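Local coordinates for protein neuraminidase (Influenza A virus, PDB 4FVK) that folds as a six-bladed beta-propeller of the influenza neuraminidase family, assembles as a homotetramer and may remove terminal sialic acid from glycoconjugates, at residues S81-P86 / S96-P101; D110-T115 / I130-E135. All coordinates share one frame; numbering follows the deposited sequence.

Contact 1: residues S81-P86 / S96-P101; sequences SLYKTP and SEMILP
Tyr83 and Met98 meet on the tightly packed face of this antiparallel pair. Met98 CA sits over a face of the Tyr83 ring in a CH-pi contact, 4.2 Å from the ring centroid, and Met98 CB packs near Tyr83 CE1. A bend late in the methionine chain (chi3 -84°) brings Met98 CE to 3.4 Å from Tyr83 OH. Phe31 of a neighbouring subunit packs on Tyr83, and Arg29 of that subunit on Met98.

On the other face the Lys84-Glu97 end is looser and partly exposed, whereas Leu82 and Leu100 are buried against strand 114-120. Ile99 CD1 lies 3.9 Å from Lys84 CB, but beyond it the lysine runs extended toward a cation-pi contact with Phe57. Glu97 is its cross-strand partner, yet Lys84 NZ and Glu97 OE1 stay 5.0 Å apart, too far for a salt bridge.

At the loop end Thr85 OG1 donates to Ser96 OG (2.9 Å), which is also bonded to the carbonyl of Thr92.

Ser81, Tyr83 and Thr85 bond to strand 56-67 by their backbones, and Met98 makes backbone hydrogen bonds to the neighbouring subunit. The backbone slips register at Ile99. Ile99 N reaches Leu82 O at 2.9 Å, whereas Leu82 N bonds to Leu100 O, so two residues stand opposite Leu82. With Ile99 at phi -104° and psi -55°, this fits a beta bulge, making the arrangement a bulged antiparallel hairpin of a propeller sheet.

Contact 2: residues D110-T115 / I130-E135; sequences DGLKWT and IKYGEE
Tyr132 crosses to segment 110-115 and meets Thr115, Lys113 and Asp110 in turn. From its CB, chi1 of -165° sets CG anti to the backbone N and sends the ring across the strand pair. CD1 comes first to Thr115 OG1, 3.4 Å away and in the ring plane; CE1 is near both that hydroxyl and Asp110 OD2. Lys113 lies over one ring face: Lys113 CG is 3.6 Å from Tyr132 CE2, and Lys113 CB is 3.9 Å from the ring centroid, a CH-pi contact. At the tip Tyr132 OH donates to Asp110 OD2, although the modelled separation is too short to be trusted in detail. Carboxylate and ring planes are 62° apart.

The second carboxylate oxygen holds Asp110 in place. OD1 accepts from Leu112 N at 2.7 Å, an Asx turn, and from Lys113 N above the carboxylate plane. Lys113 then bends so that its CE lies 3.8 Å from Gly133 CA.

Gly133 N donates to Trp114 O (2.8 Å), where the strands begin to part. Gly133, at phi 61°, is the second residue of a type II' turn from Tyr132 to Glu135, closed by backbone bonds both ways between those two residues. The contact therefore joins two strand-connecting turns at one end of a four-stranded antiparallel propeller blade.

From the N terminus, contact 1 comes first: it closes the connection 87-95, which contains no strand, and completes the hairpin of strands 81-86 and 97-101. The chain then moves into the next sheet along strand 104-109, and contact 2 closes the longer excursion of residues 116-129. The two are in series, neither nested nor crossing, with centres about 14 Å apart. The neighbouring sheets nevertheless touch: Lys131 NZ reaches Ile99 O at 2.9 Å, probably a hydrogen bond, Leu100 CD1 packs on Lys131 CD, and Lys84 NZ lies against Trp114 NE1. Both contacts also touch the second subunit, tying two adjacent propeller sheets to the tetramer interface.

Contact 1: residues S81-P86 / S96-P101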
loop_
_atom_site.group_PDB
_atom_site.type_symbol
_atom_site.label_atom_id
_atom_site.label_comp_id
_atom_site.label_asym_id
_atom_site.label_seq_id
_atom_site.Cartn_x
_atom_site.Cartn_y
_atom_site.Cartn_z
ATOM N N SER A 81 13.663 -10.024 15.153
ATOM C CA SER A 81 13.675 -8.665 14.671
ATOM C C SER A 81 12.411 -7.967 15.111
ATOM O O SER A 81 11.373 -8.584 15.256
ATOM C CB SER A 81 13.781 -8.649 13.145
ATOM O OG SER A 81 15.073 -9.051 12.748
ATOM N N LEU A 82 12.518 -6.668 15.300
ATOM C CA LEU A 82 11.396 -5.835 15.663
ATOM C C LEU A 82 10.670 -5.356 14.405
ATOM O O LEU A 82 11.304 -4.982 13.422
ATOM C CB LEU A 82 11.922 -4.627 16.432
ATOM C CG LEU A 82 10.976 -3.460 16.711
ATOM C CD1 LEU A 82 9.883 -3.883 17.670
ATOM C CD2 LEU A 82 11.796 -2.302 17.269
ATOM N N TYR A 83 9.340 -5.359 14.453
ATOM C CA TYR A 83 8.532 -4.880 13.343
ATOM C C TYR A 83 7.529 -3.843 13.824
ATOM O O TYR A 83 7.297 -3.695 15.017
ATOM C CB TYR A 83 7.748 -6.037 12.742
ATOM C CG TYR A 83 8.539 -7.026 11.920
ATOM C CD1 TYR A 83 8.426 -7.037 10.539
ATOM C CD2 TYR A 83 9.361 -7.974 12.518
ATOM C CE1 TYR A 83 9.082 -7.938 9.788
ATOM C CE2 TYR A 83 10.062 -8.895 11.746
ATOM C CZ TYR A 83 9.911 -8.865 10.380
ATOM O OH TYR A 83 10.567 -9.761 9.570
ATOM N N LYS A 84 6.914 -3.152 12.875
ATOM C CA LYS A 84 5.904 -2.133 13.158
ATOM C C LYS A 84 4.744 -2.303 12.156
ATOM O O LYS A 84 4.979 -2.581 10.980
ATOM C CB LYS A 84 6.555 -0.762 12.988
ATOM C CG LYS A 84 5.633 0.431 12.874
ATOM C CD LYS A 84 6.490 1.699 12.847
ATOM C CE LYS A 84 5.826 2.833 12.101
ATOM N NZ LYS A 84 6.489 4.133 12.391
ATOM N N THR A 85 3.514 -2.150 12.638
ATOM C CA THR A 85 2.281 -2.278 11.847
ATOM C C THR A 85 1.280 -1.231 12.360
ATOM O O THR A 85 1.199 -1.023 13.558
ATOM C CB THR A 85 1.640 -3.681 12.062
ATOM O OG1 THR A 85 2.593 -4.696 11.736
ATOM C CG2 THR A 85 0.362 -3.891 11.231
ATOM N N PRO A 86 0.503 -0.586 11.463
ATOM C CA PRO A 86 -0.539 0.347 11.936
ATOM C C PRO A 86 -1.586 -0.372 12.815
ATOM O O PRO A 86 -1.835 -1.550 12.556
ATOM C CB PRO A 86 -1.176 0.863 10.643
ATOM C CG PRO A 86 -0.132 0.631 9.583
ATOM C CD PRO A 86 0.636 -0.589 9.996
ATOM N N SER A 96 3.465 -4.887 7.233
ATOM C CA SER A 96 4.334 -4.685 8.401
ATOM C C SER A 96 5.735 -4.326 7.940
ATOM O O SER A 96 6.171 -4.766 6.883
ATOM C CB SER A 96 4.402 -5.950 9.244
ATOM O OG SER A 96 3.111 -6.449 9.489
ATOM N N GLU A 97 6.442 -3.532 8.733
ATOM C CA GLU A 97 7.765 -3.081 8.336
ATOM C C GLU A 97 8.848 -3.570 9.308
ATOM O O GLU A 97 8.722 -3.380 10.499
ATOM C CB GLU A 97 7.786 -1.547 8.259
ATOM C CG GLU A 97 9.157 -0.978 7.956
ATOM C CD GLU A 97 9.301 0.466 8.390
ATOM O OE1 GLU A 97 8.308 1.042 8.887
ATOM O OE2 GLU A 97 10.414 1.023 8.240
ATOM N N MET A 98 9.922 -4.160 8.798
ATOM C CA MET A 98 11.049 -4.526 9.656
ATOM C C MET A 98 11.869 -3.282 10.037
ATOM O O MET A 98 12.266 -2.514 9.166
ATOM C CB MET A 98 11.943 -5.559 8.963
ATOM C CG MET A 98 13.057 -6.096 9.837
ATOM S SD MET A 98 14.324 -6.969 8.887
ATOM C CE MET A 98 13.612 -8.604 8.745
ATOM N N ILE A 99 12.108 -3.089 11.333
ATOM C CA ILE A 99 12.743 -1.880 11.834
ATOM C C ILE A 99 14.207 -2.130 12.196
ATOM O O ILE A 99 15.086 -1.420 11.722
ATOM C CB ILE A 99 12.053 -1.342 13.124
ATOM C CG1 ILE A 99 10.545 -1.071 12.932
ATOM C CG2 ILE A 99 12.792 -0.118 13.637
ATOM C CD1 ILE A 99 10.216 0.037 11.947
ATOM N N LEU A 100 14.443 -3.127 13.059
ATOM C CA LEU A 100 15.773 -3.477 13.564
ATOM C C LEU A 100 15.766 -4.907 14.110
ATOM O O LEU A 100 14.718 -5.433 14.495
ATOM C CB LEU A 100 16.228 -2.521 14.690
ATOM C CG LEU A 100 16.964 -1.196 14.404
ATOM C CD1 LEU A 100 17.082 -0.387 15.678
ATOM C CD2 LEU A 100 18.344 -1.325 13.735
ATOM N N PRO A 101 16.942 -5.545 14.145
ATOM C CA PRO A 101 17.083 -6.824 14.843
ATOM C C PRO A 101 16.921 -6.554 16.352
ATOM O O PRO A 101 17.316 -5.475 16.782
ATOM C CB PRO A 101 18.533 -7.225 14.550
ATOM C CG PRO A 101 19.016 -6.270 13.502
ATOM C CD PRO A 101 18.232 -5.032 13.667
#

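Contact 2: residues D110-T115 / I130-E135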
loop_
_atom_site.group_PDB
_atom_site.type_symbol
_atom_site.label_atom_id
_atom_site.label_comp_id
_atom_site.label_asym_id
_atom_site.label_seq_id
_atom_site.Cartn_x
_atom_site.Cartn_y
_atom_site.Cartn_z
ATOM N N ASP A 110 8.968 11.670 19.560
ATOM C CA ASP A 110 9.199 12.864 20.385
ATOM C C ASP A 110 8.499 14.094 19.813
ATOM O O ASP A 110 8.685 15.201 20.297
ATOM C CB ASP A 110 10.707 13.125 20.614
ATOM C CG ASP A 110 11.454 13.527 19.334
ATOM O OD1 ASP A 110 10.823 13.809 18.285
ATOM O OD2 ASP A 110 12.701 13.577 19.369
ATOM N N GLY A 111 7.706 13.886 18.766
ATOM C CA GLY A 111 7.093 14.984 18.041
ATOM C C GLY A 111 7.765 15.199 16.689
ATOM O O GLY A 111 7.197 15.772 15.764
ATOM N N LEU A 112 8.988 14.712 16.562
ATOM C CA LEU A 112 9.744 14.926 15.337
ATOM C C LEU A 112 10.020 13.575 14.683
ATOM O O LEU A 112 9.610 13.339 13.553
ATOM C CB LEU A 112 11.028 15.680 15.658
ATOM C CG LEU A 112 11.768 16.566 14.655
ATOM C CD1 LEU A 112 13.103 15.936 14.271
ATOM C CD2 LEU A 112 10.937 16.895 13.417
ATOM N N LYS A 113 10.657 12.667 15.414
ATOM C CA LYS A 113 11.029 11.362 14.871
ATOM C C LYS A 113 10.803 10.274 15.893
ATOM O O LYS A 113 10.703 10.559 17.073
ATOM C CB LYS A 113 12.518 11.339 14.570
ATOM C CG LYS A 113 12.998 12.518 13.774
ATOM C CD LYS A 113 13.031 12.173 12.312
ATOM C CE LYS A 113 14.448 11.836 11.914
ATOM N NZ LYS A 113 14.657 12.172 10.483
ATOM N N TRP A 114 10.795 9.028 15.428
ATOM C CA TRP A 114 10.834 7.868 16.299
ATOM C C TRP A 114 12.204 7.621 16.938
ATOM O O TRP A 114 13.253 7.643 16.251
ATOM C CB TRP A 114 10.399 6.622 15.535
ATOM C CG TRP A 114 8.933 6.605 15.290
ATOM C CD1 TRP A 114 8.278 6.967 14.138
ATOM C CD2 TRP A 114 7.925 6.225 16.222
ATOM N NE1 TRP A 114 6.918 6.838 14.314
ATOM C CE2 TRP A 114 6.679 6.361 15.578
ATOM C CE3 TRP A 114 7.952 5.769 17.548
ATOM C CZ2 TRP A 114 5.463 6.072 16.213
ATOM C CZ3 TRP A 114 6.728 5.483 18.186
ATOM C CH2 TRP A 114 5.515 5.646 17.516
ATOM N N THR A 115 12.199 7.396 18.258
ATOM C CA THR A 115 13.362 6.832 18.926
ATOM C C THR A 115 13.004 5.382 19.174
ATOM O O THR A 115 11.939 5.090 19.730
ATOM C CB THR A 115 13.661 7.513 20.273
ATOM O OG1 THR A 115 13.969 8.895 20.052
ATOM C CG2 THR A 115 14.862 6.832 20.956
ATOM N N ILE A 130 20.368 2.196 19.405
ATOM C CA ILE A 130 19.319 3.207 19.330
ATOM C C ILE A 130 19.215 3.801 17.925
ATOM O O ILE A 130 20.222 4.111 17.300
ATOM C CB ILE A 130 19.572 4.338 20.337
ATOM C CG1 ILE A 130 19.837 3.746 21.731
ATOM C CG2 ILE A 130 18.396 5.309 20.346
ATOM C CD1 ILE A 130 20.068 4.787 22.818
ATOM N N LYS A 131 17.978 3.943 17.451
ATOM C CA LYS A 131 17.666 4.542 16.163
ATOM C C LYS A 131 16.904 5.830 16.400
ATOM O O LYS A 131 16.007 5.877 17.251
ATOM C CB LYS A 131 16.777 3.598 15.349
ATOM C CG LYS A 131 17.293 3.251 13.961
ATOM C CD LYS A 131 16.189 2.530 13.174
ATOM C CE LYS A 131 16.634 2.088 11.786
ATOM N NZ LYS A 131 15.523 1.331 11.094
ATOM N N TYR A 132 17.288 6.878 15.675
ATOM C CA TYR A 132 16.519 8.110 15.654
ATOM C C TYR A 132 16.077 8.318 14.209
ATOM O O TYR A 132 16.911 8.536 13.320
ATOM C CB TYR A 132 17.340 9.296 16.183
ATOM C CG TYR A 132 16.491 10.499 16.505
ATOM C CD1 TYR A 132 15.542 10.446 17.531
ATOM C CD2 TYR A 132 16.604 11.676 15.777
ATOM C CE1 TYR A 132 14.728 11.527 17.815
ATOM C CE2 TYR A 132 15.801 12.779 16.071
ATOM C CZ TYR A 132 14.861 12.686 17.084
ATOM O OH TYR A 132 14.064 13.756 17.403
ATOM N N GLY A 133 14.775 8.210 13.963
ATOM C CA GLY A 133 14.274 8.091 12.601
ATOM C C GLY A 133 14.853 6.829 11.975
ATOM O O GLY A 133 14.737 5.736 12.528
ATOM N N GLU A 134 15.509 6.973 10.832
ATOM C CA GLU A 134 16.121 5.826 10.162
ATOM C C GLU A 134 17.595 5.675 10.545
ATOM O O GLU A 134 18.246 4.710 10.178
ATOM C CB GLU A 134 15.971 5.942 8.632
ATOM C CG GLU A 134 14.532 6.218 8.156
ATOM C CD GLU A 134 13.557 5.077 8.442
ATOM O OE1 GLU A 134 12.370 5.361 8.732
ATOM O OE2 GLU A 134 13.962 3.896 8.374
ATOM N N GLU A 135 18.109 6.633 11.303
ATOM C CA GLU A 135 19.540 6.715 11.581
ATOM C C GLU A 135 19.935 6.082 12.942
ATOM O O GLU A 135 19.439 6.485 13.980
ATOM C CB GLU A 135 19.930 8.195 11.525
ATOM C CG GLU A 135 21.213 8.574 12.220
ATOM C CD GLU A 135 21.464 10.077 12.159
ATOM O OE1 GLU A 135 22.640 10.494 12.266
ATOM O OE2 GLU A 135 20.490 10.845 12.003
#